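Local coordinates for protein AGR_C_4470p (Agrobacterium tumefaciens str. C58, PDB 2HQV) that is of unknown function but probably takes part in haem utilisation, as a ChuX/HutX-like protein, at residues 31-36 with 53-58; 74-79 with 156-161; 112-117 with 122-127; 145-150 with 176-181. All coordinates share one frame; numbering follows the deposited sequence.

Interaction 1 of 4, residues 31-36 with 53-58; sequences AALAEK and AEILAI
The contact is made by one leucine, L33, which lies just beyond A32 of helix 16-32 and touches two isoleucines, I55 of helix 52-56 and I58 three residues further on. It is a purely apolar contact of L33's fork with the CD1 end of I55 and the CG2 branch of I58. CG of L33 lies 3.9 Å from CD1 of I55, and the leucine's CD2 methyl lies 4.1 Å from the same atom. The other methyl turns to the second isoleucine, with L33 CD1 3.2 Å from I58 CG2, tighter than ordinary van der Waals contact. L33 and I58 have first torsions far from staggered values (-129° and -94°), so the position of this pair is best treated with reserve. I55 sends CG1 anti to its backbone N (chi1 -158°), which carries CD1 out toward the leucine while CG2 stays back.

Backbone hydrogen bonding links the two isoleucines: I58 N bonds to I55 O at 3.1 Å, in a turn from which both side chains reach L33. I55 is also covered by A43 and A46, and the neighbouring L56 packs on W148 of strand 142-151.

Leucine and isoleucine suit the place because their forked ends fill space without needing polar partners. The result is a small hydrophobic contact, 117 Å² buried with nothing polar across it, that joins the chain just after helix 16-32 to the region of helix 52-56.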
# COMPACT_ATOMS: atom_id res chain seq x y z
N ALA A 31 -13.74 6.46 -24.09
CA ALA A 31 -12.72 7.02 -24.97
C ALA A 31 -11.31 6.70 -24.50
O ALA A 31 -10.44 6.35 -25.30
CB ALA A 31 -12.90 8.52 -25.10
N ALA A 32 -11.08 6.83 -23.19
CA ALA A 32 -9.77 6.56 -22.62
C ALA A 32 -9.39 5.10 -22.78
O ALA A 32 -8.21 4.76 -22.91
CB ALA A 32 -9.75 6.94 -21.14
N LEU A 33 -10.39 4.22 -22.79
CA LEU A 33 -10.15 2.79 -22.94
C LEU A 33 -9.52 2.51 -24.31
O LEU A 33 -9.15 1.37 -24.61
CB LEU A 33 -11.46 2.01 -22.81
CG LEU A 33 -11.49 0.83 -21.84
CD1 LEU A 33 -12.69 -0.04 -22.17
CD2 LEU A 33 -10.22 0.01 -21.94
N ALA A 34 -9.39 3.56 -25.12
CA ALA A 34 -8.79 3.45 -26.45
C ALA A 34 -7.56 2.55 -26.37
O ALA A 34 -7.38 1.66 -27.20
CB ALA A 34 -8.41 4.82 -26.96
N GLU A 35 -6.71 2.81 -25.38
CA GLU A 35 -5.52 1.99 -25.17
C GLU A 35 -6.02 0.71 -24.50
O GLU A 35 -5.77 0.47 -23.32
CB GLU A 35 -4.54 2.72 -24.26
N LYS A 36 -6.74 -0.09 -25.28
CA LYS A 36 -7.34 -1.34 -24.83
C LYS A 36 -6.58 -2.11 -23.75
O LYS A 36 -7.15 -2.42 -22.70
CB LYS A 36 -7.60 -2.25 -26.03
N ALA A 53 -13.27 0.99 -10.57
CA ALA A 53 -14.42 0.10 -10.72
C ALA A 53 -15.31 0.51 -11.89
O ALA A 53 -16.08 -0.30 -12.42
CB ALA A 53 -15.25 0.08 -9.43
N GLU A 54 -15.20 1.77 -12.31
CA GLU A 54 -16.00 2.25 -13.42
C GLU A 54 -15.39 1.85 -14.76
O GLU A 54 -16.09 1.67 -15.75
CB GLU A 54 -16.17 3.77 -13.33
CG GLU A 54 -16.91 4.20 -12.06
CD GLU A 54 -17.05 5.71 -11.93
OE1 GLU A 54 -17.63 6.33 -12.85
OE2 GLU A 54 -16.59 6.26 -10.91
N ILE A 55 -14.06 1.71 -14.78
CA ILE A 55 -13.36 1.31 -15.99
C ILE A 55 -13.51 -0.21 -16.12
O ILE A 55 -13.58 -0.76 -17.22
CB ILE A 55 -11.86 1.72 -15.91
CG1 ILE A 55 -11.26 1.82 -17.31
CG2 ILE A 55 -11.08 0.72 -15.07
CD1 ILE A 55 -11.04 0.51 -18.00
N LEU A 56 -13.57 -0.88 -14.97
CA LEU A 56 -13.74 -2.33 -14.91
C LEU A 56 -15.12 -2.69 -15.48
O LEU A 56 -15.25 -3.63 -16.27
CB LEU A 56 -13.62 -2.81 -13.46
CG LEU A 56 -12.39 -3.62 -13.04
CD1 LEU A 56 -11.11 -2.96 -13.51
CD2 LEU A 56 -12.39 -3.79 -11.52
N ALA A 57 -16.15 -1.95 -15.08
CA ALA A 57 -17.50 -2.21 -15.55
C ALA A 57 -17.66 -1.91 -17.05
O ALA A 57 -18.69 -2.20 -17.65
CB ALA A 57 -18.51 -1.39 -14.75
N ILE A 58 -16.61 -1.34 -17.64
CA ILE A 58 -16.64 -0.98 -19.05
C ILE A 58 -15.84 -1.94 -19.96
O ILE A 58 -15.91 -1.85 -21.19
CB ILE A 58 -16.16 0.50 -19.21
CG1 ILE A 58 -17.38 1.42 -19.22
CG2 ILE A 58 -15.33 0.69 -20.45
CD1 ILE A 58 -18.27 1.29 -18.01

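Interaction 2 of 4, residues 74-79 with 156-161; sequences AIWNEM and AMFKIF
W76 and M79 stand about one helical turn apart on helix 72-79 and meet F158 and I160, alternate residues of the strand they face. Each helix residue has its own partner; all four side chains are buried, and they meet through apolar atoms.

The aromatic pair is W76 with F158. The indole presents the outer corner of its six-membered ring, CZ3, which lies 4.0 Å from F158 CZ, and CE1 of that phenyl is equally near. F158 meets the edge of the indole, close to its plane, and the two side chains run at about a right angle. W76 has CG anti to its backbone N (chi1 -175°), which swings the broad ring over to the strand. Its one polar atom, NE1, is hydrogen-bonded to P103 O, so tryptophan can be buried here without leaving that group unmet.

The second pair is M79 with I160, an apolar contact through the selenium and methyl of M79. This residue, a selenomethionine in the crystal, places SE 4.0 Å from I160 CB, and its terminal methyl CE is 4.0 Å from I160 CG1. The bend at the last torsion (chi3 -64°) brings that methyl alongside I160 CG1. A flexible, unbranched side chain fits well against a rigid beta-branched one. CG1 of I160 also touches the edge of the F158 ring, linking the two pairs.

Around them, F158 stacks on F149 of strand 142-151 and I160 packs on I85 and M87 of strand 85-90. Helix 72-79 thus lies against the large antiparallel sheet, with M79 touching F149 as well, while I94 of the second subunit packs on F158.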
# COMPACT_ATOMS: atom_id res chain seq x y z
N ALA A 74 -14.61 -17.24 1.74
CA ALA A 74 -14.59 -18.40 0.84
C ALA A 74 -13.53 -18.24 -0.24
O ALA A 74 -12.81 -19.18 -0.57
CB ALA A 74 -15.97 -18.59 0.20
N ILE A 75 -13.45 -17.04 -0.80
CA ILE A 75 -12.49 -16.76 -1.85
C ILE A 75 -11.06 -16.80 -1.33
O ILE A 75 -10.17 -17.37 -1.97
CB ILE A 75 -12.81 -15.41 -2.54
CG1 ILE A 75 -14.13 -15.56 -3.31
CG2 ILE A 75 -11.67 -15.00 -3.48
CD1 ILE A 75 -14.68 -14.26 -3.91
N TRP A 76 -10.83 -16.21 -0.15
CA TRP A 76 -9.50 -16.23 0.44
C TRP A 76 -9.07 -17.68 0.71
O TRP A 76 -7.96 -18.07 0.38
CB TRP A 76 -9.49 -15.43 1.74
CG TRP A 76 -8.14 -15.30 2.34
CD1 TRP A 76 -7.56 -16.13 3.26
CD2 TRP A 76 -7.16 -14.28 2.05
NE1 TRP A 76 -6.29 -15.70 3.56
CE2 TRP A 76 -6.02 -14.57 2.83
CE3 TRP A 76 -7.14 -13.17 1.21
CZ2 TRP A 76 -4.86 -13.77 2.79
CZ3 TRP A 76 -6.00 -12.37 1.17
CH2 TRP A 76 -4.87 -12.68 1.96
N ASN A 77 -9.96 -18.46 1.30
CA ASN A 77 -9.66 -19.86 1.60
C ASN A 77 -9.34 -20.61 0.30
O ASN A 77 -8.41 -21.41 0.23
CB ASN A 77 -10.84 -20.54 2.30
CG ASN A 77 -10.61 -22.03 2.50
OD1 ASN A 77 -9.70 -22.44 3.22
ND2 ASN A 77 -11.44 -22.85 1.86
N GLU A 78 -10.13 -20.32 -0.73
CA GLU A 78 -9.95 -20.93 -2.03
C GLU A 78 -8.55 -20.62 -2.57
O GLU A 78 -7.80 -21.53 -2.96
CB GLU A 78 -11.01 -20.39 -3.00
CG GLU A 78 -11.19 -21.18 -4.26
CD GLU A 78 -11.86 -22.52 -4.01
OE1 GLU A 78 -13.08 -22.52 -3.71
OE2 GLU A 78 -11.18 -23.55 -4.09
N MSE A 79 -8.19 -19.35 -2.58
CA MSE A 79 -6.88 -18.94 -3.10
C MSE A 79 -5.70 -19.49 -2.29
O MSE A 79 -4.62 -19.67 -2.83
CB MSE A 79 -6.80 -17.41 -3.18
CG MSE A 79 -7.84 -16.81 -4.13
SE MSE A 79 -7.57 -14.90 -4.38
CE MSE A 79 -7.89 -14.30 -2.56
N ALA A 156 -9.19 -0.61 -5.83
CA ALA A 156 -8.74 -1.93 -5.38
C ALA A 156 -7.98 -1.80 -4.06
O ALA A 156 -7.07 -0.98 -3.94
CB ALA A 156 -7.83 -2.55 -6.42
N MSE A 157 -8.39 -2.59 -3.07
CA MSE A 157 -7.73 -2.59 -1.76
C MSE A 157 -6.37 -3.26 -1.96
O MSE A 157 -5.34 -2.80 -1.46
CB MSE A 157 -8.58 -3.40 -0.77
CG MSE A 157 -9.95 -2.80 -0.50
SE MSE A 157 -11.06 -4.02 0.52
CE MSE A 157 -10.05 -4.07 2.16
N PHE A 158 -6.39 -4.34 -2.73
CA PHE A 158 -5.18 -5.09 -3.07
C PHE A 158 -5.59 -6.03 -4.19
O PHE A 158 -6.79 -6.19 -4.46
CB PHE A 158 -4.64 -5.86 -1.86
CG PHE A 158 -5.56 -6.93 -1.34
CD1 PHE A 158 -5.47 -8.24 -1.81
CD2 PHE A 158 -6.54 -6.62 -0.40
CE1 PHE A 158 -6.34 -9.24 -1.33
CE2 PHE A 158 -7.41 -7.60 0.08
CZ PHE A 158 -7.31 -8.91 -0.39
N LYS A 159 -4.60 -6.64 -4.84
CA LYS A 159 -4.87 -7.55 -5.96
C LYS A 159 -4.03 -8.82 -5.83
O LYS A 159 -2.89 -8.77 -5.42
CB LYS A 159 -4.50 -6.86 -7.28
CG LYS A 159 -5.19 -5.54 -7.54
CD LYS A 159 -4.58 -4.81 -8.73
CE LYS A 159 -5.27 -3.45 -8.95
NZ LYS A 159 -4.70 -2.68 -10.10
N ILE A 160 -4.61 -9.96 -6.19
CA ILE A 160 -3.88 -11.22 -6.14
C ILE A 160 -3.75 -11.65 -7.61
O ILE A 160 -4.76 -11.86 -8.29
CB ILE A 160 -4.65 -12.32 -5.37
CG1 ILE A 160 -4.97 -11.87 -3.94
CG2 ILE A 160 -3.82 -13.61 -5.37
CD1 ILE A 160 -3.74 -11.57 -3.08
N PHE A 161 -2.52 -11.77 -8.08
CA PHE A 161 -2.27 -12.17 -9.46
C PHE A 161 -1.85 -13.62 -9.59
O PHE A 161 -1.16 -14.16 -8.73
CB PHE A 161 -1.17 -11.30 -10.07
CG PHE A 161 -1.66 -9.98 -10.57
CD1 PHE A 161 -1.96 -9.82 -11.92
CD2 PHE A 161 -1.85 -8.91 -9.71
CE1 PHE A 161 -2.45 -8.60 -12.40
CE2 PHE A 161 -2.35 -7.69 -10.18
CZ PHE A 161 -2.64 -7.54 -11.53

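Interaction 3 of 4, residues 112-117 with 122-127; sequences FNIHGD and GHIKKD
F112 and I124 form a hydrogen-bonded pair in the antiparallel beta hairpin of strands 111-114 and 123-124. F112 N to I124 O is 2.7 Å and nearly straight (177°), and the return bond from I124 N to F112 O is 2.8 Å. N113 and H123 follow as a non-hydrogen-bonded pair. I114 and G122 are hydrogen-bonded again, but their bonds are more bent. G122 occupies a backbone shape in which a CB would press on the preceding carbonyl oxygen, a reason for glycine here.

The face bearing F112, I114 and I124 is apolar and turns toward helix 72-79: CD1 of I114 meets CD1 of I124 at 4.0 Å, and F112 sets its ring edge-to-face with W76 and F72. K126 packs its CB near F112 CB, while NZ reaches salt bridges with D73 and E107. H123 and I124 also pair with a strand of the second subunit, so the sheet runs on across the interface.

N113 and H123 give the other face a polar character, and E97 of the second subunit packs on H123. H115, just beyond the strand, turns its edge to the H123 ring in an offset T-shaped pair, planes 79° apart, with H115 NE2 3.7 Å from H123 CE1.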
# COMPACT_ATOMS: atom_id res chain seq x y z
N PHE A 112 -9.02 -8.40 9.07
CA PHE A 112 -8.62 -9.76 8.79
C PHE A 112 -7.11 -9.75 8.94
O PHE A 112 -6.38 -9.22 8.10
CB PHE A 112 -9.05 -10.11 7.36
CG PHE A 112 -8.95 -11.57 7.02
CD1 PHE A 112 -9.77 -12.50 7.64
CD2 PHE A 112 -8.05 -12.01 6.04
CE1 PHE A 112 -9.70 -13.85 7.30
CE2 PHE A 112 -7.97 -13.35 5.69
CZ PHE A 112 -8.80 -14.28 6.32
N ASN A 113 -6.64 -10.32 10.05
CA ASN A 113 -5.23 -10.36 10.38
C ASN A 113 -4.59 -11.64 9.84
O ASN A 113 -4.86 -12.74 10.30
CB ASN A 113 -5.09 -10.25 11.89
CG ASN A 113 -5.90 -9.09 12.45
OD1 ASN A 113 -6.63 -9.23 13.44
ND2 ASN A 113 -5.79 -7.93 11.81
N ILE A 114 -3.73 -11.45 8.84
CA ILE A 114 -3.06 -12.57 8.19
C ILE A 114 -1.60 -12.74 8.57
O ILE A 114 -0.79 -11.83 8.39
CB ILE A 114 -3.15 -12.44 6.66
CG1 ILE A 114 -2.67 -11.04 6.22
CG2 ILE A 114 -4.58 -12.70 6.20
CD1 ILE A 114 -2.59 -10.86 4.71
N HIS A 115 -1.27 -13.91 9.09
CA HIS A 115 0.09 -14.24 9.50
C HIS A 115 0.29 -15.74 9.39
O HIS A 115 -0.53 -16.53 9.87
CB HIS A 115 0.34 -13.78 10.94
CG HIS A 115 0.27 -12.29 11.13
ND1 HIS A 115 1.13 -11.42 10.51
CD2 HIS A 115 -0.57 -11.53 11.88
CE1 HIS A 115 0.83 -10.18 10.87
NE2 HIS A 115 -0.19 -10.22 11.70
N GLY A 116 1.38 -16.15 8.75
CA GLY A 116 1.67 -17.56 8.60
C GLY A 116 3.06 -17.75 8.04
O GLY A 116 3.88 -16.83 8.09
N ASP A 117 3.33 -18.94 7.50
CA ASP A 117 4.63 -19.22 6.91
C ASP A 117 4.65 -18.65 5.50
O ASP A 117 4.58 -19.38 4.51
CB ASP A 117 4.89 -20.73 6.89
CG ASP A 117 6.18 -21.08 6.19
OD1 ASP A 117 7.23 -20.48 6.53
OD2 ASP A 117 6.16 -21.95 5.29
N GLY A 122 0.27 -9.19 7.58
CA GLY A 122 -0.27 -7.89 7.92
C GLY A 122 -1.73 -7.89 8.30
O GLY A 122 -2.21 -8.82 8.96
N HIS A 123 -2.44 -6.87 7.85
CA HIS A 123 -3.85 -6.71 8.19
C HIS A 123 -4.69 -6.13 7.07
O HIS A 123 -4.35 -5.09 6.51
CB HIS A 123 -3.95 -5.78 9.40
CG HIS A 123 -2.96 -6.09 10.47
ND1 HIS A 123 -3.21 -7.03 11.45
CD2 HIS A 123 -1.70 -5.64 10.69
CE1 HIS A 123 -2.14 -7.14 12.22
NE2 HIS A 123 -1.21 -6.31 11.78
N ILE A 124 -5.79 -6.82 6.77
CA ILE A 124 -6.71 -6.39 5.72
C ILE A 124 -8.01 -5.88 6.35
O ILE A 124 -8.61 -6.56 7.19
CB ILE A 124 -7.00 -7.57 4.78
CG1 ILE A 124 -5.69 -8.04 4.13
CG2 ILE A 124 -8.03 -7.17 3.73
CD1 ILE A 124 -5.85 -9.20 3.16
N LYS A 125 -8.45 -4.68 5.96
CA LYS A 125 -9.68 -4.14 6.52
C LYS A 125 -10.86 -4.74 5.75
O LYS A 125 -11.48 -4.09 4.90
CB LYS A 125 -9.71 -2.61 6.43
CG LYS A 125 -10.76 -1.98 7.37
CD LYS A 125 -10.72 -0.46 7.37
CE LYS A 125 -11.81 0.11 8.28
NZ LYS A 125 -11.75 1.60 8.32
N LYS A 126 -11.14 -5.99 6.07
CA LYS A 126 -12.19 -6.78 5.45
C LYS A 126 -13.55 -6.11 5.42
O LYS A 126 -14.28 -6.25 4.44
CB LYS A 126 -12.30 -8.14 6.16
CG LYS A 126 -13.42 -9.03 5.65
CD LYS A 126 -13.60 -10.27 6.52
CE LYS A 126 -14.87 -11.03 6.15
NZ LYS A 126 -15.16 -12.16 7.07
N ASP A 127 -13.91 -5.37 6.47
CA ASP A 127 -15.22 -4.74 6.48
C ASP A 127 -15.35 -3.58 5.50
O ASP A 127 -16.42 -3.02 5.33
CB ASP A 127 -15.60 -4.32 7.91
CG ASP A 127 -14.85 -3.09 8.41
OD1 ASP A 127 -13.86 -2.67 7.78
OD2 ASP A 127 -15.26 -2.56 9.45

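Interaction 4 of 4, residues 145-150 with 176-181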
# COMPACT_ATOMS: atom_id res chain seq x y z
N CYS A 145 -4.44 -12.47 -15.31
CA CYS A 145 -5.54 -12.90 -14.45
C CYS A 145 -5.27 -12.51 -13.00
O CYS A 145 -4.24 -12.86 -12.44
CB CYS A 145 -5.72 -14.42 -14.57
SG CYS A 145 -6.19 -14.99 -16.23
N SER A 146 -6.21 -11.80 -12.40
CA SER A 146 -6.05 -11.37 -11.01
C SER A 146 -7.39 -11.24 -10.30
O SER A 146 -8.45 -11.21 -10.93
CB SER A 146 -5.31 -10.02 -10.98
OG SER A 146 -5.96 -9.06 -11.80
N VAL A 147 -7.32 -11.19 -8.97
CA VAL A 147 -8.52 -11.06 -8.16
C VAL A 147 -8.41 -9.74 -7.39
O VAL A 147 -7.51 -9.56 -6.56
CB VAL A 147 -8.65 -12.24 -7.16
CG1 VAL A 147 -9.97 -12.14 -6.41
CG2 VAL A 147 -8.56 -13.56 -7.92
N TRP A 148 -9.33 -8.83 -7.69
CA TRP A 148 -9.35 -7.51 -7.08
C TRP A 148 -10.35 -7.40 -5.93
O TRP A 148 -11.55 -7.57 -6.12
CB TRP A 148 -9.73 -6.46 -8.13
CG TRP A 148 -8.74 -6.27 -9.25
CD1 TRP A 148 -7.97 -7.23 -9.84
CD2 TRP A 148 -8.46 -5.05 -9.93
NE1 TRP A 148 -7.22 -6.68 -10.85
CE2 TRP A 148 -7.50 -5.34 -10.93
CE3 TRP A 148 -8.92 -3.73 -9.80
CZ2 TRP A 148 -7.00 -4.36 -11.80
CZ3 TRP A 148 -8.42 -2.75 -10.66
CH2 TRP A 148 -7.47 -3.08 -11.65
N PHE A 149 -9.86 -7.11 -4.73
CA PHE A 149 -10.76 -6.91 -3.60
C PHE A 149 -11.03 -5.40 -3.61
O PHE A 149 -10.13 -4.60 -3.34
CB PHE A 149 -10.09 -7.37 -2.30
CG PHE A 149 -10.06 -8.86 -2.15
CD1 PHE A 149 -9.33 -9.64 -3.05
CD2 PHE A 149 -10.80 -9.50 -1.16
CE1 PHE A 149 -9.35 -11.04 -2.97
CE2 PHE A 149 -10.83 -10.89 -1.07
CZ PHE A 149 -10.10 -11.66 -1.98
N MSE A 150 -12.25 -5.03 -3.97
CA MSE A 150 -12.65 -3.62 -4.08
C MSE A 150 -13.21 -3.02 -2.79
O MSE A 150 -13.83 -3.72 -1.99
CB MSE A 150 -13.73 -3.46 -5.16
CG MSE A 150 -13.49 -4.22 -6.45
SE MSE A 150 -11.90 -3.66 -7.36
CE MSE A 150 -12.31 -1.77 -7.63
N ALA A 176 -6.00 -22.66 -13.98
CA ALA A 176 -7.22 -23.47 -14.02
C ALA A 176 -8.13 -23.19 -12.82
O ALA A 176 -9.35 -23.09 -12.96
CB ALA A 176 -6.86 -24.96 -14.08
N LYS A 177 -7.53 -23.08 -11.63
CA LYS A 177 -8.31 -22.80 -10.42
C LYS A 177 -8.92 -21.41 -10.47
O LYS A 177 -10.05 -21.20 -10.02
CB LYS A 177 -7.42 -22.93 -9.17
CG LYS A 177 -6.82 -24.33 -9.00
CD LYS A 177 -5.95 -24.42 -7.76
CE LYS A 177 -5.37 -25.82 -7.60
NZ LYS A 177 -4.53 -25.92 -6.37
N PHE A 178 -8.18 -20.45 -11.01
CA PHE A 178 -8.68 -19.08 -11.14
C PHE A 178 -9.91 -19.09 -12.06
O PHE A 178 -10.99 -18.61 -11.70
CB PHE A 178 -7.60 -18.18 -11.75
CG PHE A 178 -8.13 -16.85 -12.23
CD1 PHE A 178 -8.22 -15.77 -11.36
CD2 PHE A 178 -8.57 -16.69 -13.54
CE1 PHE A 178 -8.75 -14.55 -11.78
CE2 PHE A 178 -9.11 -15.47 -13.97
CZ PHE A 178 -9.19 -14.39 -13.08
N GLU A 179 -9.74 -19.65 -13.26
CA GLU A 179 -10.83 -19.72 -14.23
C GLU A 179 -12.06 -20.41 -13.65
O GLU A 179 -13.19 -19.95 -13.82
CB GLU A 179 -10.36 -20.46 -15.48
CG GLU A 179 -9.08 -19.88 -16.09
CD GLU A 179 -8.69 -20.59 -17.37
OE1 GLU A 179 -8.78 -21.84 -17.41
OE2 GLU A 179 -8.28 -19.90 -18.33
N GLU A 180 -11.82 -21.52 -12.96
CA GLU A 180 -12.86 -22.31 -12.32
C GLU A 180 -13.66 -21.44 -11.34
O GLU A 180 -14.88 -21.36 -11.42
CB GLU A 180 -12.20 -23.47 -11.58
CG GLU A 180 -13.12 -24.51 -10.98
CD GLU A 180 -12.38 -25.43 -10.02
OE1 GLU A 180 -11.26 -25.86 -10.36
OE2 GLU A 180 -12.92 -25.72 -8.93
N LEU A 181 -12.96 -20.80 -10.42
CA LEU A 181 -13.62 -19.94 -9.44
C LEU A 181 -14.34 -18.77 -10.11
O LEU A 181 -15.51 -18.49 -9.80
CB LEU A 181 -12.59 -19.43 -8.43
CG LEU A 181 -13.13 -18.60 -7.26
CD1 LEU A 181 -14.17 -19.42 -6.47
CD2 LEU A 181 -11.98 -18.18 -6.38
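C145 packs its CB on one face of the F178 ring, so that strand 145-150 meets helix 176-181 through one face and one edge of a single phenyl. C145 CB stands over the face, 3.7 Å from the ring centroid and 15° off the normal, a CH-pi contact. The sulfur sits more obliquely: SG is 4.4 Å from the centroid and 39° off the normal, in a sulfur-aromatic contact. A cysteine suits this spot because it is small enough for CB to settle on the ring, yet carries a polarisable sulfur beside it.

At the edge, near the ring plane, V147 CG2 lies 4.0 Å from F178 CE1, the two side chains sliding past each other in opposite directions. S146 O approaches the same CE1 at 3.5 Å, where the slightly positive rim of the ring may favour a carbonyl oxygen. With CB of F178 already aimed at the strand, an anti first torsion extends the ring onto it.

The axes of strand 145-150 and helix 176-181 come within 9.6 Å, at 51° to each other. S146 points its CB away from the helix, and its OG accepts a hydrogen bond from W148 NE1. On the helix side of the sheet, V147 also packs on M79 of helix 72-79, L181 touches F134 of strand 129-139, and E179 forms a salt bridge with R143 at the start of strand 142-151.

Overall arrangement
Interactions 2 and 4 are the closest pair, with centres about 8 Å apart, and share the central sheet: strands 142-151 and 156-161 are neighbours, while helices 72-79 and 172-185 both pack on it. The centres of interactions 2 and 3 are about 11 Å apart, and the two join where W76 packs on I114 and F158 touches I124. Interactions 2 and 3 both reach the second subunit. Interaction 1 is peripheral, its centre about 31 Å from that of interaction 3 across the chain's centre, yet it touches interaction 4, where A53 CB is 3.9 Å from M150 CE. None of the four contacts includes a bound ligand or metal.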